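Local coordinates for protein 6-aminohexanoate-cyclic-dimer hydrolase (Arthrobacter sp., PDB 3A2Q) that hydrolyses the cyclic dimer of 6-aminohexanoate, a by-product of nylon-6 manufacture, to the linear dimer, at residues D364-Y369 with F428-Q433. The protein carries 1 engineered substitution. Sequence-based numbering, arbitrary orientation.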
ATOM      1  N   ASP A 364      13.890 -16.582  10.891  1.00 25.72           N
ATOM      2  CA  ASP A 364      13.452 -17.967  10.747  1.00 24.82           C
ATOM      3  C   ASP A 364      12.002 -18.116  11.194  1.00 26.28           C
ATOM      4  O   ASP A 364      11.235 -18.865  10.592  1.00 27.45           O
ATOM      5  CB  ASP A 364      14.323 -18.914  11.577  1.00 27.64           C
ATOM      6  CG  ASP A 364      15.636 -19.253  10.897  1.00 32.65           C
ATOM      7  OD1 ASP A 364      15.839 -18.838   9.737  1.00 30.74           O
ATOM      8  OD2 ASP A 364      16.460 -19.948  11.530  1.00 33.82           O
ATOM      9  N   GLU A 365      11.629 -17.413  12.259  1.00 27.98           N
ATOM     10  CA  GLU A 365      10.258 -17.488  12.762  1.00 27.28           C
ATOM     11  C   GLU A 365       9.268 -17.011  11.703  1.00 27.33           C
ATOM     12  O   GLU A 365       8.159 -17.532  11.602  1.00 27.59           O
ATOM     13  CB  GLU A 365      10.098 -16.652  14.039  1.00 29.31           C
ATOM     14  CG  GLU A 365      10.667 -17.325  15.288  1.00 35.16           C
ATOM     15  CD  GLU A 365      10.193 -18.765  15.446  1.00 42.35           C
ATOM     16  OE1 GLU A 365       8.966 -18.997  15.453  1.00 46.48           O
ATOM     17  OE2 GLU A 365      11.045 -19.668  15.561  1.00 49.84           O
ATOM     18  N   LEU A 366       9.672 -16.019  10.917  1.00 26.65           N
ATOM     19  CA  LEU A 366       8.805 -15.511   9.864  1.00 26.43           C
ATOM     20  C   LEU A 366       8.635 -16.573   8.778  1.00 25.89           C
ATOM     21  O   LEU A 366       7.524 -16.796   8.293  1.00 24.74           O
ATOM     22  CB  LEU A 366       9.382 -14.233   9.246  1.00 25.39           C
ATOM     23  CG  LEU A 366       9.563 -13.011  10.153  1.00 27.63           C
ATOM     24  CD1 LEU A 366       9.841 -11.798   9.284  1.00 29.43           C
ATOM     25  CD2 LEU A 366       8.320 -12.776  10.988  1.00 27.62           C
ATOM     26  N   ARG A 367       9.731 -17.230   8.402  1.00 23.57           N
ATOM     27  CA  ARG A 367       9.662 -18.254   7.364  1.00 22.57           C
ATOM     28  C   ARG A 367       8.773 -19.403   7.828  1.00 23.64           C
ATOM     29  O   ARG A 367       7.979 -19.929   7.058  1.00 24.22           O
ATOM     30  CB  ARG A 367      11.061 -18.795   7.019  1.00 22.54           C
ATOM     31  CG  ARG A 367      12.104 -17.735   6.684  1.00 25.67           C
ATOM     32  CD  ARG A 367      11.570 -16.647   5.757  1.00 28.57           C
ATOM     33  NE  ARG A 367      12.634 -15.723   5.375  1.00 28.12           N
ATOM     34  CZ  ARG A 367      12.456 -14.436   5.087  1.00 25.79           C
ATOM     35  NH1 ARG A 367      11.241 -13.899   5.137  1.00 22.69           N
ATOM     36  NH2 ARG A 367      13.497 -13.688   4.748  1.00 24.63           N
ATOM     37  N   TYR A 368       8.907 -19.793   9.091  1.00 26.51           N
ATOM     38  CA  TYR A 368       8.094 -20.885   9.603  1.00 26.62           C
ATOM     39  C   TYR A 368       6.618 -20.520   9.596  1.00 27.19           C
ATOM     40  O   TYR A 368       5.781 -21.335   9.221  1.00 27.42           O
ATOM     41  CB  TYR A 368       8.545 -21.286  11.013  1.00 31.18           C
ATOM     42  CG  TYR A 368       9.627 -22.351  11.008  1.00 35.84           C
ATOM     43  CD1 TYR A 368       9.426 -23.566  10.353  1.00 33.74           C
ATOM     44  CD2 TYR A 368      10.855 -22.146  11.647  1.00 37.28           C
ATOM     45  CE1 TYR A 368      10.415 -24.551  10.325  1.00 35.36           C
ATOM     46  CE2 TYR A 368      11.855 -23.131  11.628  1.00 32.07           C
ATOM     47  CZ  TYR A 368      11.624 -24.330  10.962  1.00 39.03           C
ATOM     48  OH  TYR A 368      12.594 -25.309  10.919  1.00 38.43           O
ATOM     49  N   TYR A 369       6.296 -19.292   9.989  1.00 28.06           N
ATOM     50  CA  TYR A 369       4.903 -18.865  10.004  1.00 26.49           C
ATOM     51  C   TYR A 369       4.366 -18.836   8.576  1.00 24.64           C
ATOM     52  O   TYR A 369       3.249 -19.286   8.315  1.00 25.08           O
ATOM     53  CB  TYR A 369       4.772 -17.482  10.634  1.00 26.33           C
ATOM     54  CG  TYR A 369       3.336 -17.056  10.790  1.00 25.75           C
ATOM     55  CD1 TYR A 369       2.518 -17.631  11.767  1.00 23.16           C
ATOM     56  CD2 TYR A 369       2.778 -16.111   9.935  1.00 29.25           C
ATOM     57  CE1 TYR A 369       1.172 -17.270  11.883  1.00 28.53           C
ATOM     58  CE2 TYR A 369       1.438 -15.742  10.041  1.00 27.86           C
ATOM     59  CZ  TYR A 369       0.641 -16.323  11.014  1.00 29.74           C
ATOM     60  OH  TYR A 369      -0.681 -15.950  11.110  1.00 27.34           O
ATOM     61  N   PHE A 428       0.016 -11.660   5.619  1.00 21.13           N
ATOM     62  CA  PHE A 428       0.380 -11.880   4.227  1.00 21.09           C
ATOM     63  C   PHE A 428       1.656 -11.186   3.785  1.00 24.31           C
ATOM     64  O   PHE A 428       2.173 -11.464   2.703  1.00 24.26           O
ATOM     65  CB  PHE A 428      -0.833 -11.544   3.365  1.00 20.72           C
ATOM     66  CG  PHE A 428      -2.065 -12.251   3.840  1.00 22.42           C
ATOM     67  CD1 PHE A 428      -2.136 -13.645   3.772  1.00 25.44           C
ATOM     68  CD2 PHE A 428      -3.056 -11.566   4.534  1.00 24.28           C
ATOM     69  CE1 PHE A 428      -3.165 -14.343   4.397  1.00 20.21           C
ATOM     70  CE2 PHE A 428      -4.091 -12.257   5.165  1.00 20.89           C
ATOM     71  CZ  PHE A 428      -4.144 -13.650   5.099  1.00 24.29           C
ATOM     72  N   ASN A 429       2.167 -10.285   4.620  1.00 23.21           N
ATOM     73  CA  ASN A 429       3.446  -9.657   4.326  1.00 21.05           C
ATOM     74  C   ASN A 429       4.442 -10.742   4.714  1.00 21.67           C
ATOM     75  O   ASN A 429       5.483 -10.899   4.088  1.00 20.82           O
ATOM     76  CB  ASN A 429       3.715  -8.436   5.212  1.00 20.85           C
ATOM     77  CG  ASN A 429       2.885  -7.250   4.824  1.00 22.54           C
ATOM     78  OD1 ASN A 429       1.799  -7.040   5.357  1.00 19.83           O
ATOM     79  ND2 ASN A 429       3.385  -6.467   3.872  1.00 21.99           N
ATOM     80  N   VAL A 430       4.114 -11.494   5.763  1.00 21.38           N
ATOM     81  CA  VAL A 430       5.003 -12.565   6.203  1.00 22.21           C
ATOM     82  C   VAL A 430       5.001 -13.740   5.230  1.00 23.48           C
ATOM     83  O   VAL A 430       6.056 -14.281   4.923  1.00 22.67           O
ATOM     84  CB  VAL A 430       4.639 -13.068   7.613  1.00 23.39           C
ATOM     85  CG1 VAL A 430       5.506 -14.267   7.980  1.00 21.66           C
ATOM     86  CG2 VAL A 430       4.849 -11.947   8.621  1.00 25.79           C
ATOM     87  N   SER A 431       3.829 -14.131   4.730  1.00 25.04           N
ATOM     88  CA  SER A 431       3.765 -15.252   3.794  1.00 22.92           C
ATOM     89  C   SER A 431       4.188 -14.842   2.386  1.00 25.18           C
ATOM     90  O   SER A 431       4.628 -15.681   1.602  1.00 25.15           O
ATOM     91  CB  SER A 431       2.350 -15.839   3.739  1.00 22.65           C
ATOM     92  OG  SER A 431       1.469 -14.954   3.080  1.00 19.56           O
ATOM     93  N   GLY A 432       4.040 -13.559   2.063  1.00 20.69           N
ATOM     94  CA  GLY A 432       4.422 -13.079   0.745  1.00 22.77           C
ATOM     95  C   GLY A 432       3.361 -13.291  -0.326  1.00 22.63           C
ATOM     96  O   GLY A 432       3.612 -13.041  -1.504  1.00 22.28           O
ATOM     97  N   GLN A 433       2.176 -13.746   0.072  1.00 20.30           N
ATOM     98  CA  GLN A 433       1.100 -13.985  -0.885  1.00 22.00           C
ATOM     99  C   GLN A 433       0.468 -12.707  -1.401  1.00 22.19           C
ATOM    100  O   GLN A 433       0.389 -11.709  -0.689  1.00 23.33           O
ATOM    101  CB  GLN A 433       0.017 -14.852  -0.255  1.00 21.55           C
ATOM    102  CG  GLN A 433       0.477 -16.248   0.067  1.00 21.93           C
ATOM    103  CD  GLN A 433      -0.425 -16.919   1.072  1.00 26.56           C
ATOM    104  OE1 GLN A 433      -0.496 -16.506   2.227  1.00 27.18           O
ATOM    105  NE2 GLN A 433      -1.123 -17.956   0.642  1.00 31.80           N
TER
HETATM  106  O   HOH W   1       8.571 -15.308   5.017  1.00 26.10           O
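Val430 turns CG1 away from its own backbone N (chi1 175°), and Tyr369 swings its ring out in the same sense (chi1 -175°), which brings methyl and ring together beside Leu366. CG1 meets the ring at its edge, near the ring plane, 3.8 Å from Tyr369 CD2. The same methyl lies 3.3 Å from the backbone O of Leu366 and 4.1 Å from Leu366 CB, filling the groove between residues one helical turn apart. A compact, branched valine suits this place, since one branch can enter while the backbone stays close: the CA atoms of Leu366 and Val430 are 6.0 Å apart. Tyrosine gives an apolar flank to the valine, and its hydroxyl hydrogen-bonds to the backbone O of Ala302. A water adds a polar link, accepting from Arg367 NH1 at 3.0 Å and donating to Val430 O at 2.7 Å; Val430 O also accepts a hydrogen bond from Arg191 NH2. Gly432 leaves the helix with positive phi (83°), where a side chain would press against the carbonyl O of Ser431, so glycine suits the place, and Ser431 OG donates to Gln433 OE1 across the turn. This is helix-to-helix packing within the amidase-family fold, joining helix 356-378 to the short helix 427-431 that leads into sheet strand 435-442.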